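Local coordinates for protein Non-reducing end beta-L-arabinofuranosidase (Bacteroides thetaiotaomicron, PDB 5MQO) that probably hydrolyses glycosidic bonds of plant pectin, as a GH127 family glycoside hydrolase with likely aceric acidase activity, at residues A[603-608]-A[690-695]. Numbering follows the deposited sequence.
Sequences PLVYCL and MTVWMP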
loop_
_atom_site.group_PDB
_atom_site.type_symbol
_atom_site.label_atom_id
_atom_site.label_comp_id
_atom_site.label_asym_id
_atom_site.label_seq_id
_atom_site.Cartn_x
_atom_site.Cartn_y
_atom_site.Cartn_z
ATOM N N PRO A 603 -9.202 -10.447 -4.901
ATOM C CA PRO A 603 -8.709 -9.162 -4.405
ATOM C C PRO A 603 -8.525 -8.078 -5.453
ATOM O O PRO A 603 -8.206 -6.925 -5.083
ATOM C CB PRO A 603 -7.353 -9.519 -3.816
ATOM C CG PRO A 603 -6.849 -10.605 -4.713
ATOM C CD PRO A 603 -8.074 -11.367 -5.193
ATOM N N LEU A 604 -8.719 -8.408 -6.726
ATOM C CA LEU A 604 -8.477 -7.437 -7.794
ATOM C C LEU A 604 -9.742 -6.709 -8.159
ATOM O O LEU A 604 -10.754 -7.319 -8.467
ATOM C CB LEU A 604 -7.909 -8.105 -9.044
ATOM C CG LEU A 604 -6.542 -8.782 -8.852
ATOM C CD1 LEU A 604 -6.092 -9.429 -10.153
ATOM C CD2 LEU A 604 -5.464 -7.829 -8.348
ATOM N N VAL A 605 -9.680 -5.394 -8.128
ATOM C CA VAL A 605 -10.735 -4.542 -8.695
ATOM C C VAL A 605 -10.516 -4.550 -10.187
ATOM O O VAL A 605 -9.375 -4.401 -10.657
ATOM C CB VAL A 605 -10.642 -3.099 -8.139
ATOM C CG1 VAL A 605 -11.593 -2.136 -8.861
ATOM C CG2 VAL A 605 -10.891 -3.146 -6.642
ATOM N N TYR A 606 -11.592 -4.763 -10.924
ATOM C CA TYR A 606 -11.508 -4.734 -12.371
ATOM C C TYR A 606 -12.007 -3.398 -12.913
ATOM O O TYR A 606 -12.746 -2.665 -12.245
ATOM C CB TYR A 606 -12.268 -5.913 -12.987
ATOM C CG TYR A 606 -11.426 -7.167 -13.072
ATOM C CD1 TYR A 606 -11.183 -7.946 -11.937
ATOM C CD2 TYR A 606 -10.864 -7.561 -14.267
ATOM C CE1 TYR A 606 -10.392 -9.079 -11.995
ATOM C CE2 TYR A 606 -10.094 -8.696 -14.351
ATOM C CZ TYR A 606 -9.856 -9.458 -13.209
ATOM O OH TYR A 606 -9.073 -10.586 -13.267
ATOM N N CYS A 607 -11.591 -3.121 -14.148
ATOM C CA CYS A 607 -12.027 -1.946 -14.901
ATOM C C CYS A 607 -12.254 -2.296 -16.340
ATOM O O CYS A 607 -11.936 -3.404 -16.760
ATOM C CB CYS A 607 -10.945 -0.871 -14.845
ATOM S SG CYS A 607 -9.430 -1.293 -15.722
ATOM N N LEU A 608 -12.790 -1.326 -17.080
ATOM C CA LEU A 608 -13.013 -1.404 -18.536
ATOM C C LEU A 608 -12.248 -0.292 -19.256
ATOM O O LEU A 608 -12.398 0.873 -18.873
ATOM C CB LEU A 608 -14.509 -1.267 -18.835
ATOM C CG LEU A 608 -14.973 -1.185 -20.303
ATOM C CD1 LEU A 608 -14.535 -2.395 -21.111
ATOM C CD2 LEU A 608 -16.490 -1.048 -20.395
ATOM N N MET A 690 -11.208 4.910 -19.905
ATOM C CA MET A 690 -11.216 3.920 -18.811
ATOM C C MET A 690 -12.251 4.286 -17.755
ATOM O O MET A 690 -12.498 5.466 -17.530
ATOM C CB MET A 690 -9.832 3.815 -18.152
ATOM C CG MET A 690 -9.723 2.801 -17.002
ATOM S SD MET A 690 -10.265 3.376 -15.368
ATOM C CE MET A 690 -8.914 4.373 -14.792
ATOM N N THR A 691 -12.842 3.277 -17.105
ATOM C CA THR A 691 -13.707 3.535 -15.946
ATOM C C THR A 691 -13.703 2.294 -15.067
ATOM O O THR A 691 -13.689 1.191 -15.609
ATOM C CB THR A 691 -15.159 3.924 -16.354
ATOM O OG1 THR A 691 -15.950 4.201 -15.188
ATOM C CG2 THR A 691 -15.848 2.813 -17.142
ATOM N N VAL A 692 -13.702 2.469 -13.738
ATOM C CA VAL A 692 -13.913 1.351 -12.825
ATOM C C VAL A 692 -15.420 1.162 -12.624
ATOM O O VAL A 692 -15.950 0.083 -12.835
ATOM C CB VAL A 692 -13.178 1.535 -11.468
ATOM C CG1 VAL A 692 -13.452 0.382 -10.490
ATOM C CG2 VAL A 692 -11.684 1.713 -11.688
ATOM N N TRP A 693 -16.118 2.209 -12.220
ATOM C CA TRP A 693 -17.552 2.084 -11.935
ATOM C C TRP A 693 -18.326 2.233 -13.239
ATOM O O TRP A 693 -17.978 3.093 -14.050
ATOM C CB TRP A 693 -18.006 3.119 -10.886
ATOM C CG TRP A 693 -17.507 2.794 -9.567
ATOM C CD1 TRP A 693 -16.289 3.082 -9.088
ATOM C CD2 TRP A 693 -18.182 2.063 -8.547
ATOM N NE1 TRP A 693 -16.153 2.603 -7.814
ATOM C CE2 TRP A 693 -17.307 1.972 -7.454
ATOM C CE3 TRP A 693 -19.464 1.508 -8.435
ATOM C CZ2 TRP A 693 -17.651 1.324 -6.260
ATOM C CZ3 TRP A 693 -19.817 0.847 -7.257
ATOM C CH2 TRP A 693 -18.912 0.760 -6.184
ATOM N N MET A 694 -19.338 1.370 -13.431
ATOM C CA MET A 694 -20.159 1.340 -14.645
ATOM C C MET A 694 -21.644 1.330 -14.284
ATOM O O MET A 694 -22.031 0.826 -13.223
ATOM C CB MET A 694 -19.856 0.099 -15.496
ATOM C CG MET A 694 -18.483 0.077 -16.140
ATOM S SD MET A 694 -17.956 -1.556 -16.756
ATOM C CE MET A 694 -17.669 -2.432 -15.212
ATOM N N PRO A 695 -22.485 1.862 -15.176
ATOM C CA PRO A 695 -23.922 1.742 -14.987
ATOM C C PRO A 695 -24.380 0.304 -14.789
ATOM O O PRO A 695 -23.939 -0.585 -15.493
ATOM C CB PRO A 695 -24.502 2.289 -16.305
ATOM C CG PRO A 695 -23.444 3.188 -16.848
ATOM C CD PRO A 695 -22.141 2.602 -16.407
#
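L608 and T691 face each other as an antiparallel hydrogen-bonded pair, the one beta bridge between 603-608 and 690-695. L608 N donates to T691 O at 3.1 Å, almost straight at 177°. In return T691 N donates to L608 O at 3.0 Å, more bent at 153°. L608 O also receives a CA-H...O contact from M690 CA at 3.3 Å, so that carbonyl is approached by two neighbouring residues.

L608 has the most surface buried here. Its side chain leaves the sheet on the same face as that of T691. With CG anti to the backbone N (chi1 174°), both CB and CD2 of L608 lie 4.0 Å from M694 SD, so the sulfur sits against the base and one branch tip. The two side chains cross at roughly a right angle, and I622 and I624 of strand 622-625 touch L608 and M694 respectively.

V692 comes next, just where the strand is interrupted after T691. Its two methyls divide the work: CG1 presses on V605 CG1 at 3.5 Å, while CG2 lies 4.1 Å from C607 CB. V598 of strand 596-601 touches both valines. C607 comes closest through its CB, 3.5 Å from T691 O; its sulfur packs loosely against the CG of M690.

Across the break, T691 OG1 donates to W693 O at 2.6 Å, tying the residues before and after V692 together. R434 NE also bonds T691 OG1, and its NH2 makes a weak bond to W693 O. The strand then resumes, carrying M694 back to L608.

This is a short join inside the C-terminal beta domain of the GH127 fold. Two backbone bonds fix the register at one pair; beyond it the side chains meeting across the buried seam are aliphatic or sulfur-bearing, while backbone bonds such as Y606 with V599 and C607 with I677 run to neighbouring strands. R434 reaches the edge, where the threonine hydroxyl has both it and W693 O as partners.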